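Local atomic coordinates of L-Ribose isomerase (Acinetobacter, PDB entry 4Q0P), a protein that probably interconverts L-ribose and its ketose L-ribulose, as an aldose-ketose isomerase of the cupin-type beta-barrel fold. Residues S79-A84 with S217-E222. Residues are numbered along the deposited sequence; the frame is centred on the assembly and turned at random.
Sequences SLNEPA and STYSHE. With 0MK (beta-L-ribopyranose), chain C.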
loop_
_atom_site.group_PDB
_atom_site.type_symbol
_atom_site.label_atom_id
_atom_site.label_comp_id
_atom_site.label_asym_id
_atom_site.label_seq_id
_atom_site.Cartn_x
_atom_site.Cartn_y
_atom_site.Cartn_z
ATOM N N SER A 79 15.027 -8.535 7.683
ATOM C CA SER A 79 14.735 -9.452 6.585
ATOM C C SER A 79 16.003 -9.964 5.927
ATOM O O SER A 79 15.992 -11.008 5.273
ATOM C CB SER A 79 13.862 -8.768 5.521
ATOM O OG SER A 79 14.575 -7.753 4.832
ATOM N N LEU A 80 17.099 -9.229 6.104
ATOM C CA LEU A 80 18.364 -9.623 5.511
ATOM C C LEU A 80 19.589 -9.103 6.264
ATOM O O LEU A 80 19.602 -7.980 6.780
ATOM C CB LEU A 80 18.421 -9.132 4.061
ATOM C CG LEU A 80 19.662 -9.489 3.240
ATOM C CD1 LEU A 80 19.542 -10.910 2.710
ATOM C CD2 LEU A 80 19.804 -8.497 2.086
ATOM N N ASN A 81 20.616 -9.943 6.328
ATOM C CA ASN A 81 21.888 -9.592 6.945
ATOM C C ASN A 81 22.855 -10.561 6.295
ATOM O O ASN A 81 23.261 -11.570 6.871
ATOM C CB ASN A 81 21.855 -9.762 8.467
ATOM C CG ASN A 81 23.004 -9.037 9.149
ATOM O OD1 ASN A 81 23.519 -8.047 8.631
ATOM N ND2 ASN A 81 23.396 -9.512 10.322
ATOM N N GLU A 82 23.175 -10.236 5.047
ATOM C CA GLU A 82 24.043 -11.019 4.194
ATOM C C GLU A 82 25.507 -10.578 4.255
ATOM O O GLU A 82 25.842 -9.449 3.902
ATOM C CB GLU A 82 23.521 -10.921 2.756
ATOM C CG GLU A 82 24.463 -11.440 1.697
ATOM C CD GLU A 82 24.866 -12.879 1.934
ATOM O OE1 GLU A 82 23.985 -13.695 2.293
ATOM O OE2 GLU A 82 26.063 -13.189 1.747
ATOM N N PRO A 83 26.396 -11.477 4.699
ATOM C CA PRO A 83 27.832 -11.196 4.807
ATOM C C PRO A 83 28.435 -10.716 3.488
ATOM O O PRO A 83 29.300 -9.839 3.472
ATOM C CB PRO A 83 28.413 -12.542 5.238
ATOM C CG PRO A 83 27.300 -13.150 6.034
ATOM C CD PRO A 83 26.091 -12.834 5.193
ATOM N N ALA A 84 27.970 -11.299 2.385
ATOM C CA ALA A 84 28.468 -10.963 1.051
ATOM C C ALA A 84 29.957 -11.297 0.940
ATOM O O ALA A 84 30.729 -10.569 0.304
ATOM C CB ALA A 84 28.237 -9.488 0.747
ATOM N N SER A 217 21.599 -1.098 5.089
ATOM C CA SER A 217 22.958 -0.804 5.522
ATOM C C SER A 217 23.886 -1.967 5.222
ATOM O O SER A 217 23.464 -2.992 4.689
ATOM C CB SER A 217 22.972 -0.547 7.030
ATOM O OG SER A 217 22.837 -1.770 7.735
ATOM N N THR A 218 25.160 -1.797 5.558
ATOM C CA THR A 218 26.128 -2.860 5.365
ATOM C C THR A 218 25.869 -3.848 6.505
ATOM O O THR A 218 25.018 -3.591 7.367
ATOM C CB THR A 218 27.577 -2.311 5.409
ATOM O OG1 THR A 218 27.771 -1.531 6.597
ATOM C CG2 THR A 218 27.840 -1.431 4.195
ATOM N N TYR A 219 26.589 -4.965 6.513
ATOM C CA TYR A 219 26.397 -6.001 7.524
ATOM C C TYR A 219 26.295 -5.462 8.946
ATOM O O TYR A 219 27.021 -4.550 9.329
ATOM C CB TYR A 219 27.532 -7.023 7.453
ATOM C CG TYR A 219 27.246 -8.309 8.191
ATOM C CD1 TYR A 219 26.466 -9.312 7.607
ATOM C CD2 TYR A 219 27.761 -8.535 9.467
ATOM C CE1 TYR A 219 26.211 -10.512 8.274
ATOM C CE2 TYR A 219 27.512 -9.734 10.144
ATOM C CZ TYR A 219 26.737 -10.716 9.538
ATOM O OH TYR A 219 26.501 -11.903 10.190
ATOM N N SER A 220 25.404 -6.056 9.731
ATOM C CA SER A 220 25.205 -5.642 11.109
ATOM C C SER A 220 25.810 -6.672 12.058
ATOM O O SER A 220 25.242 -7.743 12.274
ATOM C CB SER A 220 23.710 -5.471 11.391
ATOM O OG SER A 220 23.487 -5.011 12.714
ATOM N N HIS A 221 26.973 -6.342 12.612
ATOM C CA HIS A 221 27.679 -7.221 13.542
ATOM C C HIS A 221 27.056 -7.122 14.930
ATOM O O HIS A 221 27.275 -6.147 15.646
ATOM C CB HIS A 221 29.153 -6.825 13.610
ATOM C CG HIS A 221 29.851 -6.875 12.289
ATOM N ND1 HIS A 221 30.334 -8.047 11.745
ATOM C CD2 HIS A 221 30.118 -5.904 11.383
ATOM C CE1 HIS A 221 30.869 -7.794 10.563
ATOM N NE2 HIS A 221 30.750 -6.501 10.319
ATOM N N GLU A 222 26.287 -8.137 15.309
ATOM C CA GLU A 222 25.632 -8.137 16.609
ATOM C C GLU A 222 25.577 -9.521 17.245
ATOM O O GLU A 222 24.744 -10.351 16.881
ATOM C CB GLU A 222 24.209 -7.584 16.477
ATOM C CG GLU A 222 24.148 -6.158 15.959
ATOM C CD GLU A 222 22.725 -5.671 15.730
ATOM O OE1 GLU A 222 22.051 -6.193 14.813
ATOM O OE2 GLU A 222 22.281 -4.766 16.470
HETATM C C1 0MK C . 20.520 0.900 13.271
HETATM C C2 0MK C . 20.263 -0.546 12.853
HETATM C C3 0MK C . 20.038 -1.439 14.080
HETATM C C4 0MK C . 21.109 -1.236 15.167
HETATM C C5 0MK C . 21.367 0.249 15.446
HETATM O O1 0MK C . 19.364 1.416 13.910
HETATM O O2 0MK C . 21.361 -1.027 12.090
HETATM O O3 0MK C . 20.031 -2.800 13.670
HETATM O O4 0MK C . 22.318 -1.876 14.790
HETATM O O5 0MK C . 21.615 0.954 14.211
#
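S220 N donates to N81 OD1 at 3.0 Å, nearly straight at 170° and in the carbonyl plane on a lone pair, while N81 ND2 returns a longer bond of 3.2 Å to S220 O. That paired grip, made through the N-H and C=O of one residue, fixes the rotation of the amide. With CG anti to the backbone N (chi1 -164°), the N81 side chain reaches across to S220 and lies flat over the Y219 ring, the two planes only 15° apart. OD1 sits over one face near the rim, 3.4 Å from Y219 CD1, and ND2 comes 3.6 Å from Y219 CZ. P83 adds apolar contact, its CG 3.6 Å from Y219 CE1.

N81 belongs to strand 73-82 of the antiparallel sheet, whereas 217-222 leaves the end of strand 211-217; strand 101-108 lies between the two, and its C102 packs against both N81 and S220. The contact thus spans one strand of a cupin-like beta-barrel, consistent with the family. Beyond S220, whose side chain is about 8 Å from a cobalt ion, the loop turns to the sugar site. S220 OG is hydrogen-bonded to K122 NZ and weakly to E222 OE1, and the sugar, beta-L-ribopyranose, is hydrogen-bonded to K122 NZ and E215 OE2. E222 OE2 pairs with R254 in a salt bridge, and O4 of the sugar lies 3.3 Å from E222 OE2, at most a weak hydrogen bond from a poorly ordered side chain.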